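Local coordinates for geranyltranstransferase (Legionella pneumophila subsp. pneumophila, PDB 3LOM), which probably catalyses the magnesium-dependent condensation of isopentenyl diphosphate with allylic diphosphates to make farnesyl diphosphate, and perhaps longer prenyl diphosphates, at residues Y59-L64 with E198-A203; T82-L87 with D121-L126. One frame throughout, in Å; residues are numbered along the deposited sequence.

Contact 1 joins helix 53-64 to the end of helix 178-201, and contact 2 joins helix 69-91 to helix 113-135. Their centres lie 21 Å apart and their nearest atoms about 7 Å apart, so the two do not touch. Both segments of contact 2 fall between the two segments of contact 1 in the sequence, and helices 53-64 and 69-91, which follow each other along the chain, supply one segment to each. Both belong to the all-helical polyprenyl synthetase fold and both are buried. Contact 1 lies within one subunit and touches no other chain, whereas residues of contact 2 take part in both the packing within the chain and the dimer interface.

Contact 1: Y59-L64 with E198-A203; sequences YLAGDL and EMVLAA
In Val200 the methyl CG1 is turned anti to the backbone N (chi1 153°) and CG2 lies anti to the carbonyl carbon, which turns CG1 onto Ala61 and Gly62 and leaves CG2 beside Gly62 N at longer range. Val200 CG1 does most of the touching, lying 3.8 Å from both the carbonyl oxygen Ala61 O and Gly62 CA. Ala61 CB approaches Val200 CG1 at 4.3 Å. The second branch is more remote, Val200 CG2 standing 4.2 Å from Gly62 N. With no side chain on Gly62, the helices come close here, the CA atoms of Gly62 and Val200 being 5.8 Å apart. The contact is purely van der Waals, without a hydrogen bond between the segments, and small, burying 105 Å² in all. It joins two helices of the all-alpha isoprenoid synthase fold, helix 53-64 near its C-terminal end and helix 178-201 in its last turn. Val200 also packs on Leu72 of helix 69-91 and on Ile65 just beyond helix 53-64, which adds further apolar contacts to the valine. On other sides of helix 53-64, Tyr59 stacks with Tyr16, and Leu60 and Leu64 pack against helix 289-303.

Contact 2: T82-L87 with D121-L126; sequences THCYSL and DGMQAL
Helices 82-87 and 121-126 run nearly antiparallel, their directions 163° apart and their axes 8.2 Å apart at closest approach, with Tyr85 opposite Met123. At this crossing Tyr85 CB meets Met123 CB at 3.7 Å. From there the Met123 side chain, extended beyond CG, carries its thioether to Cys84, whose SG is anti to the backbone N. Met123 SD lies 3.6 Å from Cys84 SG, with the methyl CE also against that sulfur, and Leu42, Ala45 and Leu46 of helix 36-46 extend this apolar patch.

The Gln124 side chain runs alongside the Tyr85 ring in the same direction, its amide tilted 27° from the ring plane. Gln124 CB sits over one face of the Tyr85 ring, 3.9 Å from its centroid and 17° off the normal, a CH-pi contact, and the amide continues along the ring toward the hydroxyl. Tyr85 OH and Gln124 NE2 are 3.4 Å apart, but the angle is too poor for a hydrogen bond. Instead, a water 2.6 Å from Tyr85 OH donates to Gln124 OE1, while Gln124 NE2 bonds Asp121 O of the second subunit; a donor at OE1 and an acceptor at NE2 are consistent with a single orientation of the amide. A second water, 2.6 Å from Thr82 OG1, donates to the backbone oxygen Gln124 O and bridges the helices further along.

Gln124 also packs on Gln124 of the second subunit, Tyr85 packs on Asp121 of that subunit, and Asp121 OD2 bonds its His89 ND1. Tyr85 and Gln124 therefore serve both the helix pair and the subunit interface. Such antiparallel helix packing, continued across a dimer interface, is characteristic of the all-helical, homodimeric polyprenyl synthases.

Contact 1: Y59-L64 with E198-A203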
# COMPACT_ATOMS: atom_id res chain seq x y z
N TYR A 59 4.26 -20.98 6.55
CA TYR A 59 4.80 -21.78 7.65
C TYR A 59 5.34 -23.11 7.17
O TYR A 59 6.43 -23.50 7.56
CB TYR A 59 3.74 -22.00 8.74
CG TYR A 59 3.51 -20.79 9.62
CD1 TYR A 59 4.57 -20.16 10.27
CD2 TYR A 59 2.22 -20.28 9.82
CE1 TYR A 59 4.37 -19.05 11.08
CE2 TYR A 59 2.01 -19.17 10.63
CZ TYR A 59 3.08 -18.56 11.26
OH TYR A 59 2.88 -17.47 12.06
N LEU A 60 4.58 -23.78 6.31
CA LEU A 60 4.94 -25.11 5.81
C LEU A 60 6.11 -25.10 4.83
O LEU A 60 6.96 -26.00 4.87
CB LEU A 60 3.72 -25.80 5.21
CG LEU A 60 2.66 -26.21 6.23
CD1 LEU A 60 1.54 -26.99 5.56
CD2 LEU A 60 3.28 -27.02 7.35
N ALA A 61 6.15 -24.09 3.96
CA ALA A 61 7.26 -23.91 3.03
C ALA A 61 8.51 -23.44 3.76
O ALA A 61 9.63 -23.79 3.38
CB ALA A 61 6.90 -22.93 1.92
N GLY A 62 8.30 -22.65 4.81
CA GLY A 62 9.40 -22.15 5.64
C GLY A 62 10.08 -23.24 6.45
O GLY A 62 11.29 -23.18 6.69
N ASP A 63 9.30 -24.24 6.86
CA ASP A 63 9.80 -25.42 7.55
C ASP A 63 10.68 -26.28 6.65
O ASP A 63 11.70 -26.79 7.10
CB ASP A 63 8.64 -26.27 8.07
CG ASP A 63 8.26 -25.95 9.51
OD1 ASP A 63 8.76 -24.94 10.05
OD2 ASP A 63 7.46 -26.71 10.09
N LEU A 64 10.26 -26.41 5.39
CA LEU A 64 10.96 -27.23 4.40
C LEU A 64 12.40 -26.80 4.18
O LEU A 64 13.28 -27.65 4.00
CB LEU A 64 10.19 -27.24 3.08
CG LEU A 64 8.90 -28.06 3.06
CD1 LEU A 64 8.08 -27.75 1.81
CD2 LEU A 64 9.20 -29.54 3.14
N GLU A 198 8.01 -17.46 -2.54
CA GLU A 198 9.10 -16.57 -2.96
C GLU A 198 9.66 -15.70 -1.83
O GLU A 198 10.88 -15.46 -1.79
CB GLU A 198 8.68 -15.69 -4.14
CG GLU A 198 8.43 -16.44 -5.45
CD GLU A 198 9.70 -16.77 -6.23
OE1 GLU A 198 10.81 -16.30 -5.85
OE2 GLU A 198 9.59 -17.49 -7.24
N MET A 199 8.80 -15.21 -0.94
CA MET A 199 9.26 -14.44 0.24
C MET A 199 10.03 -15.34 1.21
O MET A 199 11.01 -14.91 1.82
CB MET A 199 8.10 -13.73 0.94
CG MET A 199 7.68 -12.40 0.30
SD MET A 199 6.27 -11.56 1.07
CE MET A 199 5.08 -12.76 0.78
N VAL A 200 9.58 -16.59 1.34
CA VAL A 200 10.26 -17.62 2.13
C VAL A 200 11.66 -17.92 1.55
O VAL A 200 12.63 -18.05 2.30
CB VAL A 200 9.36 -18.90 2.27
CG1 VAL A 200 10.17 -20.17 2.47
CG2 VAL A 200 8.37 -18.73 3.43
N LEU A 201 11.75 -17.99 0.22
CA LEU A 201 13.02 -18.24 -0.48
C LEU A 201 14.03 -17.10 -0.35
O LEU A 201 15.24 -17.34 -0.31
CB LEU A 201 12.78 -18.55 -1.96
CG LEU A 201 12.29 -19.97 -2.27
CD1 LEU A 201 11.70 -20.03 -3.67
CD2 LEU A 201 13.40 -21.01 -2.09
N ALA A 202 13.53 -15.87 -0.26
CA ALA A 202 14.40 -14.70 -0.14
C ALA A 202 14.99 -14.53 1.27
O ALA A 202 15.77 -13.60 1.51
CB ALA A 202 13.66 -13.44 -0.59
N ALA A 203 14.62 -15.42 2.19
CA ALA A 203 15.19 -15.45 3.54
C ALA A 203 16.58 -16.11 3.59
O ALA A 203 17.33 -15.90 4.54
CB ALA A 203 14.25 -16.14 4.50

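Contact 2: T82-L87 with D121-L126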
# COMPACT_ATOMS: atom_id res chain seq x y z
N THR A 82 -2.02 -8.05 3.39
CA THR A 82 -2.17 -7.74 1.96
C THR A 82 -3.42 -8.42 1.38
O THR A 82 -4.26 -7.76 0.80
CB THR A 82 -0.91 -8.08 1.12
OG1 THR A 82 0.24 -7.39 1.66
CG2 THR A 82 -1.09 -7.64 -0.34
N HIS A 83 -3.55 -9.73 1.60
CA HIS A 83 -4.72 -10.47 1.14
C HIS A 83 -6.02 -9.87 1.67
O HIS A 83 -6.96 -9.66 0.90
CB HIS A 83 -4.61 -11.95 1.54
CG HIS A 83 -5.80 -12.78 1.14
ND1 HIS A 83 -6.26 -12.85 -0.15
CD2 HIS A 83 -6.59 -13.60 1.87
CE1 HIS A 83 -7.30 -13.67 -0.21
NE2 HIS A 83 -7.52 -14.14 1.01
N CYS A 84 -6.04 -9.55 2.97
CA CYS A 84 -7.23 -9.02 3.63
C CYS A 84 -7.64 -7.66 3.09
O CYS A 84 -8.82 -7.46 2.80
CB CYS A 84 -7.07 -8.96 5.16
SG CYS A 84 -8.59 -8.53 6.04
N TYR A 85 -6.68 -6.74 2.94
CA TYR A 85 -6.94 -5.45 2.29
C TYR A 85 -7.64 -5.62 0.94
O TYR A 85 -8.66 -4.97 0.68
CB TYR A 85 -5.66 -4.59 2.18
CG TYR A 85 -5.26 -4.16 0.76
CD1 TYR A 85 -6.01 -3.23 0.03
CD2 TYR A 85 -4.13 -4.70 0.16
CE1 TYR A 85 -5.65 -2.87 -1.26
CE2 TYR A 85 -3.75 -4.34 -1.12
CZ TYR A 85 -4.51 -3.42 -1.82
OH TYR A 85 -4.12 -3.07 -3.09
N SER A 86 -7.12 -6.51 0.10
CA SER A 86 -7.70 -6.70 -1.22
C SER A 86 -9.13 -7.22 -1.14
O SER A 86 -9.97 -6.78 -1.91
CB SER A 86 -6.82 -7.57 -2.11
OG SER A 86 -7.00 -8.95 -1.86
N LEU A 87 -9.41 -8.14 -0.21
CA LEU A 87 -10.77 -8.67 -0.05
C LEU A 87 -11.77 -7.59 0.37
O LEU A 87 -12.88 -7.53 -0.15
CB LEU A 87 -10.80 -9.82 0.97
CG LEU A 87 -10.06 -11.13 0.69
CD1 LEU A 87 -10.10 -11.98 1.94
CD2 LEU A 87 -10.66 -11.88 -0.49
N ASP A 121 -6.71 0.51 2.77
CA ASP A 121 -5.54 1.36 2.52
C ASP A 121 -4.47 1.23 3.60
O ASP A 121 -3.30 1.11 3.29
CB ASP A 121 -5.95 2.82 2.40
CG ASP A 121 -6.62 3.13 1.09
OD1 ASP A 121 -6.75 2.22 0.25
OD2 ASP A 121 -7.02 4.30 0.90
N GLY A 122 -4.90 1.26 4.87
CA GLY A 122 -3.98 1.13 6.00
C GLY A 122 -3.37 -0.25 6.16
O GLY A 122 -2.20 -0.37 6.55
N MET A 123 -4.15 -1.30 5.87
CA MET A 123 -3.63 -2.68 5.90
C MET A 123 -2.49 -2.87 4.89
O MET A 123 -1.47 -3.47 5.23
CB MET A 123 -4.73 -3.71 5.64
CG MET A 123 -5.57 -4.09 6.84
SD MET A 123 -6.70 -5.45 6.50
CE MET A 123 -7.73 -5.34 7.95
N GLN A 124 -2.67 -2.35 3.67
CA GLN A 124 -1.63 -2.42 2.64
C GLN A 124 -0.33 -1.82 3.16
O GLN A 124 0.71 -2.47 3.09
CB GLN A 124 -2.05 -1.77 1.31
CG GLN A 124 -0.85 -1.58 0.34
CD GLN A 124 -1.21 -1.47 -1.14
OE1 GLN A 124 -0.52 -2.07 -1.98
NE2 GLN A 124 -2.25 -0.70 -1.47
N ALA A 125 -0.42 -0.60 3.69
CA ALA A 125 0.73 0.05 4.31
C ALA A 125 1.29 -0.73 5.52
O ALA A 125 2.50 -0.78 5.70
CB ALA A 125 0.39 1.47 4.70
N LEU A 126 0.40 -1.33 6.32
CA LEU A 126 0.84 -2.05 7.53
C LEU A 126 1.70 -3.27 7.20
O LEU A 126 2.74 -3.46 7.83
CB LEU A 126 -0.33 -2.45 8.45
CG LEU A 126 0.09 -3.08 9.79
CD1 LEU A 126 0.99 -2.14 10.61
CD2 LEU A 126 -1.09 -3.57 10.63
O HOH W 1 0.32 -4.84 1.15
O HOH W 2 -1.73 -3.44 -3.95